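Side-chain contact in transcriptional regulator, MarR family (Silicibacter pomeroyi DSS-3, PDB 3CDH), which probably binds DNA as a winged helix-turn-helix transcription factor and so regulates gene expression: residues Arg76-Met81 against Val87-Asp92. Numbering follows the deposited sequence.
Sequences RIVDQM and VTRVAD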
loop_
_atom_site.group_PDB
_atom_site.type_symbol
_atom_site.label_atom_id
_atom_site.label_comp_id
_atom_site.label_asym_id
_atom_site.label_seq_id
_atom_site.Cartn_x
_atom_site.Cartn_y
_atom_site.Cartn_z
ATOM N N ARG B 76 -7.623 3.725 18.599
ATOM C CA ARG B 76 -7.001 4.953 19.066
ATOM C C ARG B 76 -7.436 6.085 18.165
ATOM O O ARG B 76 -7.861 7.153 18.649
ATOM C CB ARG B 76 -5.488 4.840 19.153
ATOM C CG ARG B 76 -5.043 4.293 20.526
ATOM C CD ARG B 76 -3.511 4.121 20.706
ATOM N NE ARG B 76 -2.843 3.439 19.572
ATOM C CZ ARG B 76 -2.451 2.154 19.544
ATOM N NH1 ARG B 76 -2.668 1.348 20.587
ATOM N NH2 ARG B 76 -1.845 1.663 18.453
ATOM N N ILE B 77 -7.423 5.812 16.861
ATOM C CA ILE B 77 -7.854 6.811 15.909
ATOM C C ILE B 77 -9.311 7.163 16.041
ATOM O O ILE B 77 -9.646 8.355 16.113
ATOM C CB ILE B 77 -7.483 6.474 14.482
ATOM C CG1 ILE B 77 -6.059 6.948 14.281
ATOM C CG2 ILE B 77 -8.344 7.260 13.504
ATOM C CD1 ILE B 77 -5.317 6.096 13.402
ATOM N N VAL B 78 -10.175 6.157 16.100
ATOM C CA VAL B 78 -11.573 6.448 16.220
ATOM C C VAL B 78 -11.805 7.217 17.504
ATOM O O VAL B 78 -12.542 8.189 17.484
ATOM C CB VAL B 78 -12.434 5.197 16.158
ATOM C CG1 VAL B 78 -13.843 5.489 16.639
ATOM C CG2 VAL B 78 -12.440 4.637 14.708
ATOM N N ASP B 79 -11.167 6.835 18.611
ATOM C CA ASP B 79 -11.354 7.605 19.844
ATOM C C ASP B 79 -11.028 9.079 19.682
ATOM O O ASP B 79 -11.693 9.947 20.274
ATOM C CB ASP B 79 -10.483 7.094 20.966
ATOM C CG ASP B 79 -10.900 5.737 21.456
ATOM O OD1 ASP B 79 -12.065 5.316 21.253
ATOM O OD2 ASP B 79 -10.020 5.080 22.046
ATOM N N GLN B 80 -9.991 9.365 18.907
ATOM C CA GLN B 80 -9.561 10.754 18.738
ATOM C C GLN B 80 -10.609 11.535 17.965
ATOM O O GLN B 80 -10.909 12.673 18.314
ATOM C CB GLN B 80 -8.218 10.832 18.028
ATOM C CG GLN B 80 -7.109 10.312 18.852
ATOM C CD GLN B 80 -5.807 10.289 18.086
ATOM O OE1 GLN B 80 -5.761 9.906 16.902
ATOM N NE2 GLN B 80 -4.730 10.725 18.750
HETATM N N MSE B 81 -11.158 10.908 16.929
HETATM C CA MSE B 81 -12.206 11.502 16.155
HETATM C C MSE B 81 -13.467 11.704 16.991
HETATM O O MSE B 81 -14.181 12.694 16.854
HETATM C CB MSE B 81 -12.485 10.639 14.937
HETATM C CG MSE B 81 -11.328 10.594 13.999
HETATM SE SE MSE B 81 -11.642 9.364 12.504
HETATM C CE MSE B 81 -12.801 10.446 11.403
ATOM N N VAL B 87 -17.238 11.725 15.198
ATOM C CA VAL B 87 -17.705 10.339 15.171
ATOM C C VAL B 87 -18.310 9.965 16.510
ATOM O O VAL B 87 -17.827 10.399 17.533
ATOM C CB VAL B 87 -16.511 9.420 14.826
ATOM C CG1 VAL B 87 -16.703 8.061 15.356
ATOM C CG2 VAL B 87 -16.346 9.360 13.334
ATOM N N THR B 88 -19.365 9.164 16.527
ATOM C CA THR B 88 -19.962 8.779 17.819
ATOM C C THR B 88 -20.291 7.277 17.923
ATOM O O THR B 88 -20.415 6.612 16.901
ATOM C CB THR B 88 -21.146 9.725 18.140
ATOM O OG1 THR B 88 -21.465 9.649 19.525
ATOM C CG2 THR B 88 -22.360 9.421 17.286
ATOM N N ARG B 89 -20.387 6.748 19.143
ATOM C CA ARG B 89 -20.762 5.336 19.338
ATOM C C ARG B 89 -22.274 5.206 19.282
ATOM O O ARG B 89 -23.002 6.013 19.855
ATOM C CB ARG B 89 -20.260 4.748 20.671
ATOM C CG ARG B 89 -18.886 5.201 21.148
ATOM C CD ARG B 89 -17.742 4.318 20.683
ATOM N NE ARG B 89 -16.545 5.114 20.403
ATOM C CZ ARG B 89 -15.300 4.700 20.596
ATOM N NH1 ARG B 89 -15.043 3.497 21.090
ATOM N NH2 ARG B 89 -14.307 5.506 20.301
ATOM N N VAL B 90 -22.736 4.186 18.578
ATOM C CA VAL B 90 -24.146 3.873 18.493
ATOM C C VAL B 90 -24.525 3.104 19.761
ATOM O O VAL B 90 -23.867 2.118 20.121
ATOM C CB VAL B 90 -24.402 3.038 17.238
ATOM C CG1 VAL B 90 -25.895 2.782 17.025
ATOM C CG2 VAL B 90 -23.814 3.751 16.034
ATOM N N ALA B 91 -25.566 3.584 20.448
ATOM C CA ALA B 91 -26.058 2.974 21.710
ATOM C C ALA B 91 -26.606 1.546 21.504
ATOM O O ALA B 91 -27.124 1.236 20.422
ATOM C CB ALA B 91 -27.110 3.871 22.374
ATOM N N ASP B 92 -26.471 0.690 22.531
ATOM C CA ASP B 92 -26.926 -0.734 22.483
ATOM C C ASP B 92 -27.301 -1.361 23.860
ATOM O O ASP B 92 -27.307 -0.638 24.873
ATOM C CB ASP B 92 -25.905 -1.611 21.730
ATOM C CG ASP B 92 -26.318 -1.864 20.283
ATOM O OD1 ASP B 92 -27.338 -2.578 20.071
ATOM O OD2 ASP B 92 -25.637 -1.340 19.363
#
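Val87 turns its side chain toward the helix segment 76-81 and divides its two methyl groups between Val78 and Met81, a compact example of how the probable recognition helix of a MarR-type winged helix-turn-helix is packed against the first strand of a wing. CG1 of Val87 lies 4.1 Å from CG1 of Val78, and the two valines cross at about a right angle. On its other branch, CG2 of Val87 meets the terminal methyl CE of selenomethionine Met81 at 4.2 Å; the bend at the last torsion of that side chain (chi3 78°) turns CE out of the line of the extended part. The backbones are nearest here too, with the CA atoms of Met81 and Val87 5.7 Å apart.

Arg89, two residues along the strand, adds a polar margin to this apolar centre, though it was modelled in two conformers and the details below hold for one of them and are to be read with caution. In it the side chain bends at chi2 and chi3 and carries the guanidinium back to the helix, where NH2 forms a salt bridge with OD1 of Asp79. The carboxylate and guanidinium planes are nearly coplanar, 16° apart, and OD1 comes to the edge of the guanidinium. CG1 of Val78 touches the same NH2 at 3.7 Å, so one methyl borders both the valine and the arginine. NE also forms a salt bridge with Asp82, farther along the same helix, so two carboxylates flank the guanidinium.

Helix 71-84 and strand 87-89, joined by a short connection, run steeply across each other, at 106° for these segments. Beyond them, Met81 packs on Val48 and Leu49 of helix 43-54, while Val87 packs on Val101 and Leu103 of the antiparallel strand 100-103, so the contact joins helix 71-84 to the wing hairpin 87-89/100-103.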